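Local structure of cell division protein FtsI/penicillin binding protein 2 (Legionella pneumophila subsp. pneumophila ATCC 43290, 4ZTK) at residues Y259-A264 / G296-P301. The protein is probably a D,D-transpeptidase of the penicillin-binding protein family that cross-links peptidoglycan peptides during cell division. Numbering follows the deposited sequence.
Sequences YLALFA and GELAAP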
ATOM      1  N   TYR A 259     -11.593  -9.600   6.642  1.00 49.69           N
ATOM      2  CA  TYR A 259     -10.447  -9.411   5.761  1.00 42.86           C
ATOM      3  C   TYR A 259     -10.408  -8.056   5.066  1.00 35.69           C
ATOM      4  O   TYR A 259     -11.397  -7.609   4.483  1.00 36.71           O
ATOM      5  CB  TYR A 259     -10.428 -10.500   4.690  1.00 52.97           C
ATOM      6  CG  TYR A 259      -9.849 -11.815   5.147  1.00 60.29           C
ATOM      7  CD1 TYR A 259     -10.476 -12.573   6.127  1.00 66.32           C
ATOM      8  CD2 TYR A 259      -8.681 -12.308   4.583  1.00 57.10           C
ATOM      9  CE1 TYR A 259      -9.949 -13.783   6.540  1.00 66.18           C
ATOM     10  CE2 TYR A 259      -8.149 -13.516   4.985  1.00 60.99           C
ATOM     11  CZ  TYR A 259      -8.784 -14.249   5.965  1.00 63.22           C
ATOM     12  OH  TYR A 259      -8.248 -15.451   6.366  1.00 64.38           O
ATOM     13  N   LEU A 260      -9.250  -7.410   5.126  1.00 33.30           N
ATOM     14  CA  LEU A 260      -8.961  -6.288   4.242  1.00 33.53           C
ATOM     15  C   LEU A 260      -7.975  -6.774   3.191  1.00 29.35           C
ATOM     16  O   LEU A 260      -6.938  -7.355   3.521  1.00 25.43           O
ATOM     17  CB  LEU A 260      -8.357  -5.108   5.013  1.00 32.78           C
ATOM     18  CG  LEU A 260      -9.216  -4.417   6.076  1.00 39.34           C
ATOM     19  CD1 LEU A 260      -8.463  -3.238   6.683  1.00 41.05           C
ATOM     20  CD2 LEU A 260     -10.540  -3.953   5.486  1.00 37.18           C
ATOM     21  N   ALA A 261      -8.309  -6.556   1.926  1.00 28.81           N
ATOM     22  CA  ALA A 261      -7.412  -6.894   0.828  1.00 28.73           C
ATOM     23  C   ALA A 261      -6.873  -5.608   0.208  1.00 29.28           C
ATOM     24  O   ALA A 261      -7.640  -4.768  -0.263  1.00 28.37           O
ATOM     25  CB  ALA A 261      -8.140  -7.732  -0.207  1.00 26.40           C
ATOM     26  N   LEU A 262      -5.553  -5.463   0.207  1.00 21.81           N
ATOM     27  CA  LEU A 262      -4.927  -4.198  -0.155  1.00 23.83           C
ATOM     28  C   LEU A 262      -3.957  -4.335  -1.309  1.00 27.21           C
ATOM     29  O   LEU A 262      -3.294  -5.359  -1.450  1.00 21.80           O
ATOM     30  CB  LEU A 262      -4.156  -3.623   1.040  1.00 23.87           C
ATOM     31  CG  LEU A 262      -4.857  -3.352   2.368  1.00 27.09           C
ATOM     32  CD1 LEU A 262      -4.952  -4.626   3.196  1.00 32.86           C
ATOM     33  CD2 LEU A 262      -4.119  -2.261   3.134  1.00 28.66           C
ATOM     34  N   PHE A 263      -3.856  -3.284  -2.120  1.00 25.62           N
ATOM     35  CA  PHE A 263      -2.769  -3.175  -3.081  1.00 24.91           C
ATOM     36  C   PHE A 263      -2.391  -1.717  -3.270  1.00 24.72           C
ATOM     37  O   PHE A 263      -3.233  -0.883  -3.582  1.00 26.76           O
ATOM     38  CB  PHE A 263      -3.118  -3.816  -4.426  1.00 19.94           C
ATOM     39  CG  PHE A 263      -1.931  -3.976  -5.342  1.00 19.58           C
ATOM     40  CD1 PHE A 263      -1.010  -4.987  -5.135  1.00 24.85           C
ATOM     41  CD2 PHE A 263      -1.738  -3.113  -6.407  1.00 22.22           C
ATOM     42  CE1 PHE A 263       0.085  -5.140  -5.977  1.00 31.81           C
ATOM     43  CE2 PHE A 263      -0.649  -3.261  -7.258  1.00 29.36           C
ATOM     44  CZ  PHE A 263       0.265  -4.273  -7.041  1.00 28.21           C
ATOM     45  N   ALA A 264      -1.115  -1.423  -3.066  1.00 25.60           N
ATOM     46  CA  ALA A 264      -0.608  -0.066  -3.163  1.00 29.03           C
ATOM     47  C   ALA A 264       0.516  -0.046  -4.176  1.00 28.03           C
ATOM     48  O   ALA A 264       1.363  -0.930  -4.182  1.00 26.90           O
ATOM     49  CB  ALA A 264      -0.102   0.403  -1.810  1.00 23.99           C
ATOM     50  N   GLY A 296      -3.495  -9.657  -3.446  1.00 26.51           N
ATOM     51  CA  GLY A 296      -3.012  -9.955  -4.783  1.00 33.90           C
ATOM     52  C   GLY A 296      -4.110 -10.467  -5.695  1.00 38.05           C
ATOM     53  O   GLY A 296      -4.088 -10.240  -6.907  1.00 34.90           O
ATOM     54  N   GLU A 297      -5.078 -11.155  -5.099  1.00 31.45           N
ATOM     55  CA  GLU A 297      -6.165 -11.766  -5.847  1.00 31.47           C
ATOM     56  C   GLU A 297      -7.322 -10.793  -6.075  1.00 29.42           C
ATOM     57  O   GLU A 297      -7.968 -10.839  -7.118  1.00 32.80           O
ATOM     58  CB  GLU A 297      -6.664 -13.022  -5.129  1.00 28.22           C
ATOM     59  CG  GLU A 297      -5.634 -14.137  -5.058  1.00 37.37           C
ATOM     60  CD  GLU A 297      -5.920 -15.138  -3.947  1.00 56.92           C
ATOM     61  OE1 GLU A 297      -5.403 -16.274  -4.025  1.00 70.97           O
ATOM     62  OE2 GLU A 297      -6.653 -14.792  -2.993  1.00 57.80           O
ATOM     63  N   LEU A 298      -7.579  -9.916  -5.106  1.00 26.29           N
ATOM     64  CA  LEU A 298      -8.724  -9.007  -5.192  1.00 26.98           C
ATOM     65  C   LEU A 298      -8.357  -7.568  -5.566  1.00 27.77           C
ATOM     66  O   LEU A 298      -8.936  -6.996  -6.489  1.00 29.04           O
ATOM     67  CB  LEU A 298      -9.513  -8.997  -3.879  1.00 30.33           C
ATOM     68  CG  LEU A 298     -10.058 -10.334  -3.373  1.00 39.97           C
ATOM     69  CD1 LEU A 298     -10.891 -10.113  -2.113  1.00 35.97           C
ATOM     70  CD2 LEU A 298     -10.875 -11.035  -4.447  1.00 40.03           C
ATOM     71  N   ALA A 299      -7.407  -6.987  -4.838  1.00 25.26           N
ATOM     72  CA  ALA A 299      -7.098  -5.566  -4.975  1.00 27.01           C
ATOM     73  C   ALA A 299      -6.207  -5.282  -6.177  1.00 31.17           C
ATOM     74  O   ALA A 299      -6.349  -4.247  -6.833  1.00 25.43           O
ATOM     75  CB  ALA A 299      -6.450  -5.028  -3.694  1.00 20.03           C
ATOM     76  N   ALA A 300      -5.278  -6.192  -6.449  1.00 25.52           N
ATOM     77  CA  ALA A 300      -4.343  -6.018  -7.562  1.00 29.40           C
ATOM     78  C   ALA A 300      -5.009  -5.940  -8.945  1.00 31.02           C
ATOM     79  O   ALA A 300      -4.643  -5.081  -9.749  1.00 30.05           O
ATOM     80  CB  ALA A 300      -3.251  -7.095  -7.538  1.00 28.75           C
ATOM     81  N   PRO A 301      -5.977  -6.831  -9.237  1.00 26.25           N
ATOM     82  CA  PRO A 301      -6.596  -6.674 -10.556  1.00 26.22           C
ATOM     83  C   PRO A 301      -7.401  -5.380 -10.675  1.00 31.50           C
ATOM     84  O   PRO A 301      -7.516  -4.847 -11.775  1.00 28.63           O
ATOM     85  CB  PRO A 301      -7.510  -7.907 -10.679  1.00 30.41           C
ATOM     86  CG  PRO A 301      -7.685  -8.410  -9.288  1.00 32.25           C
ATOM     87  CD  PRO A 301      -6.424  -8.064  -8.563  1.00 26.49           C
TER
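Part of the packing of the C-terminal helix against the five-stranded antiparallel sheet of a penicillin-binding transpeptidase domain, this contact is made by Ala-261 and Phe-263 of one strand and Leu-298, Ala-299 and Ala-300 of the helix. Small residues allow a close approach: the axes of the short segments come within 6.4 Å, crossing at -45°, and no hydrogen bond joins the two segments. Ala-299 makes the closest approach, its methyl lying against the strand backbone, with CB 3.5 Å from Leu-262 C and in contact also with the carbonyl oxygen of Ala-261. The same methyl meets the CB of Phe-263 at 3.6 Å, and it reaches on to Val-278 of the adjoining strand 274-281. With its CG anti to the backbone N (chi1 -168°), Phe-263 lays its ring alongside the helix, where Ala-300 covers one face. The Ala-300 CB stands 4.1 Å from the centroid of the Phe-263 ring and 17° off the ring normal, a CH-pi contact displaced toward the CG-CD1 side. The ring also meets a second residue of the same helix, Phe-303, edge-to-face. Two residues back along the strand, the CB of Ala-261 rests on Leu-298, 4.1 Å from the CD1 branch and equally near its CB. The CB of Leu-262 points away from the helix. All the touching residues are buried, and the side chain of Phe-263 lies near, without touching, the residues of a probable SxxK motif (Ser-80, Lys-83, with Lys-248 of the KTG-type motif). A terminal helix laid obliquely across one face of an antiparallel sheet is characteristic of the beta-lactamase and penicillin-binding protein fold.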